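Local coordinates for protein Sodium/sialic acid symporter SiaT (PDB 5NV9) that uses the sodium gradient to carry the sialic acid N-acetylneuraminic acid across the bacterial inner membrane together with two sodium ions, at residues F123-L126 / S127-F131. Sequence-based numbering, arbitrary orientation. Where two conformers were deposited one is given.
Sequences FASL and SFMLF
From Phe123 to Phe131 the backbone runs as unbroken alpha-helix, Ser127 N, Phe128 N, Met129 N and Leu130 N each donating to the carbonyl oxygen four residues earlier, with Met129 N to Ser125 O at 2.9 Å and an N-H...O angle of 167°. This is part of transmembrane helix 118-151 of the LeuT fold, the helix that further along supplies Arg135, which binds the sialic acid.

Ser127 is small and, though polar, suits its buried place because its hydroxyl can bond to the backbone of its own helix. In one of its two conformers, with OG beside the backbone N and opposite the carbonyl carbon (chi1 -67°), the side chain folds back along the helix and Ser127 OG donates to Phe123 O at 3.0 Å. In that conformer Phe123 O accepts two hydrogen bonds from one residue, Ser127 N and Ser127 OG reaching it from opposite faces of the carbonyl plane, and the hydroxyl oxygen also lies over one face of the Phe123 ring, 3.7 Å above its plane and displaced toward the rim. Phe123 packs against Pro417 and Leu421 of helix 415-427, and Ala124 is small enough to let Met418 of that helix come close.

One residue on from Ala124, the buried Ser125 hydroxyl is hydrogen-bonded to Asp358 of helix 328-361, the helix that also carries sodium-binding serines. The flat apolar ring of Phe128 suits the buried interface with this helix, touching Ser350 and Cys354 and stacking on His132.

Met129, present as selenomethionine, has a chain long and flexible enough to turn back by one helical turn: the bend about its CG-SE bond (chi3 -79°) brings the terminal methyl against two unlike neighbours. Met129 CE rests 3.7 Å from Leu126 CD2, an apolar touch on the more exposed flank, and 3.4 Å from Ser125 OG.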
ATOM      1  N   PHE A 123      12.777 -14.537  -7.850  1.00 21.33           N
ATOM      2  CA  PHE A 123      13.391 -13.537  -7.015  1.00 21.94           C
ATOM      3  C   PHE A 123      12.329 -12.474  -6.688  1.00 23.86           C
ATOM      4  O   PHE A 123      12.178 -12.097  -5.510  1.00 24.44           O
ATOM      5  CB  PHE A 123      14.614 -12.891  -7.615  1.00 20.60           C
ATOM      6  CG  PHE A 123      15.019 -11.612  -6.936  1.00 19.10           C
ATOM      7  CD1 PHE A 123      15.726 -11.628  -5.756  1.00 20.39           C
ATOM      8  CD2 PHE A 123      14.692 -10.384  -7.496  1.00 20.01           C
ATOM      9  CE1 PHE A 123      16.100 -10.456  -5.132  1.00 20.96           C
ATOM     10  CE2 PHE A 123      15.001  -9.183  -6.861  1.00 19.78           C
ATOM     11  CZ  PHE A 123      15.742  -9.221  -5.689  1.00 21.41           C
ATOM     12  N   ALA A 124      11.588 -12.037  -7.701  1.00 23.71           N
ATOM     13  CA  ALA A 124      10.580 -10.980  -7.526  1.00 24.20           C
ATOM     14  C   ALA A 124       9.391 -11.407  -6.665  1.00 24.73           C
ATOM     15  O   ALA A 124       8.951 -10.637  -5.837  1.00 24.18           O
ATOM     16  CB  ALA A 124      10.110 -10.420  -8.890  1.00 23.81           C
ATOM     17  N   SER A 125       8.876 -12.625  -6.905  1.00 22.76           N
ATOM     18  CA  SER A 125       7.769 -13.176  -6.185  1.00 21.96           C
ATOM     19  C   SER A 125       8.068 -13.377  -4.669  1.00 22.95           C
ATOM     20  O   SER A 125       7.259 -13.011  -3.805  1.00 21.08           O
ATOM     21  CB  SER A 125       7.408 -14.515  -6.820  1.00 23.81           C
ATOM     22  OG  SER A 125       6.231 -15.018  -6.282  1.00 27.92           O
ATOM     23  N   LEU A 126       9.232 -13.945  -4.344  1.00 22.44           N
ATOM     24  CA  LEU A 126       9.661 -14.120  -2.964  1.00 23.47           C
ATOM     25  C   LEU A 126       9.885 -12.767  -2.287  1.00 23.80           C
ATOM     26  O   LEU A 126       9.518 -12.589  -1.110  1.00 27.70           O
ATOM     27  CB  LEU A 126      10.920 -14.993  -2.900  1.00 27.02           C
ATOM     28  CG  LEU A 126      10.684 -16.423  -3.377  1.00 30.90           C
ATOM     29  CD1 LEU A 126      11.995 -17.116  -3.613  1.00 33.17           C
ATOM     30  CD2 LEU A 126       9.853 -17.239  -2.385  1.00 34.64           C
ATOM     31  N   SER A 127      10.424 -11.783  -2.999  1.00 24.33           N
ATOM     32  CA  SER A 127      10.612 -10.465  -2.412  0.79 25.52           C
ATOM     33  C   SER A 127       9.229  -9.807  -2.109  1.00 26.01           C
ATOM     34  O   SER A 127       9.055  -9.160  -1.073  1.00 23.54           O
ATOM     35  CB  SER A 127      11.396  -9.550  -3.335  0.79 27.05           C
ATOM     36  OG  SER A 127      12.729  -9.982  -3.502  0.79 28.85           O
ATOM     37  N   PHE A 128       8.264  -9.979  -3.027  1.00 24.51           N
ATOM     38  CA  PHE A 128       6.925  -9.475  -2.839  1.00 23.81           C
ATOM     39  C   PHE A 128       6.311 -10.097  -1.608  1.00 23.70           C
ATOM     40  O   PHE A 128       5.830  -9.379  -0.727  1.00 26.56           O
ATOM     41  CB  PHE A 128       5.986  -9.639  -4.063  1.00 23.70           C
ATOM     42  CG  PHE A 128       4.569  -9.265  -3.758  1.00 22.54           C
ATOM     43  CD1 PHE A 128       4.137  -7.944  -3.862  1.00 21.80           C
ATOM     44  CD2 PHE A 128       3.695 -10.200  -3.256  1.00 22.80           C
ATOM     45  CE1 PHE A 128       2.852  -7.584  -3.506  1.00 22.71           C
ATOM     46  CE2 PHE A 128       2.390  -9.834  -2.885  1.00 24.52           C
ATOM     47  CZ  PHE A 128       1.959  -8.539  -3.037  1.00 23.27           C
HETATM   48  N   MSE A 129       6.285 -11.421  -1.573  1.00 24.88           N
HETATM   49  CA  MSE A 129       5.591 -12.161  -0.519  1.00 24.63           C
HETATM   50  C   MSE A 129       6.164 -11.799   0.844  1.00 26.34           C
HETATM   51  O   MSE A 129       5.420 -11.509   1.779  1.00 24.92           O
HETATM   52  CB  MSE A 129       5.664 -13.633  -0.809  1.00 22.91           C
HETATM   53  CG  MSE A 129       4.767 -13.942  -1.967  1.00 24.85           C
HETATM   54 SE   MSE A 129       4.603 -15.901  -2.148  1.00 34.45          SE
HETATM   55  CE  MSE A 129       6.322 -16.179  -3.055  1.00 28.73           C
ATOM     56  N   LEU A 130       7.485 -11.779   0.962  1.00 23.68           N
ATOM     57  CA  LEU A 130       8.129 -11.384   2.216  1.00 25.78           C
ATOM     58  C   LEU A 130       7.903  -9.924   2.560  1.00 24.18           C
ATOM     59  O   LEU A 130       7.693  -9.627   3.715  1.00 26.65           O
ATOM     60  CB  LEU A 130       9.627 -11.682   2.192  1.00 27.40           C
ATOM     61  CG  LEU A 130       9.933 -13.175   2.115  1.00 33.75           C
ATOM     62  CD1 LEU A 130      11.404 -13.411   1.784  1.00 37.60           C
ATOM     63  CD2 LEU A 130       9.517 -13.866   3.409  1.00 35.23           C
ATOM     64  N   PHE A 131       7.924  -9.020   1.589  1.00 23.88           N
ATOM     65  CA  PHE A 131       7.699  -7.614   1.889  1.00 24.40           C
ATOM     66  C   PHE A 131       6.287  -7.421   2.461  1.00 25.32           C
ATOM     67  O   PHE A 131       6.086  -6.748   3.492  1.00 26.35           O
ATOM     68  CB  PHE A 131       7.896  -6.666   0.703  1.00 25.52           C
ATOM     69  CG  PHE A 131       7.672  -5.221   1.083  1.00 28.82           C
ATOM     70  CD1 PHE A 131       8.601  -4.547   1.876  1.00 33.29           C
ATOM     71  CD2 PHE A 131       6.462  -4.551   0.769  1.00 32.68           C
ATOM     72  CE1 PHE A 131       8.370  -3.215   2.287  1.00 37.34           C
ATOM     73  CE2 PHE A 131       6.219  -3.227   1.184  1.00 32.97           C
ATOM     74  CZ  PHE A 131       7.169  -2.556   1.938  1.00 35.63           C
TER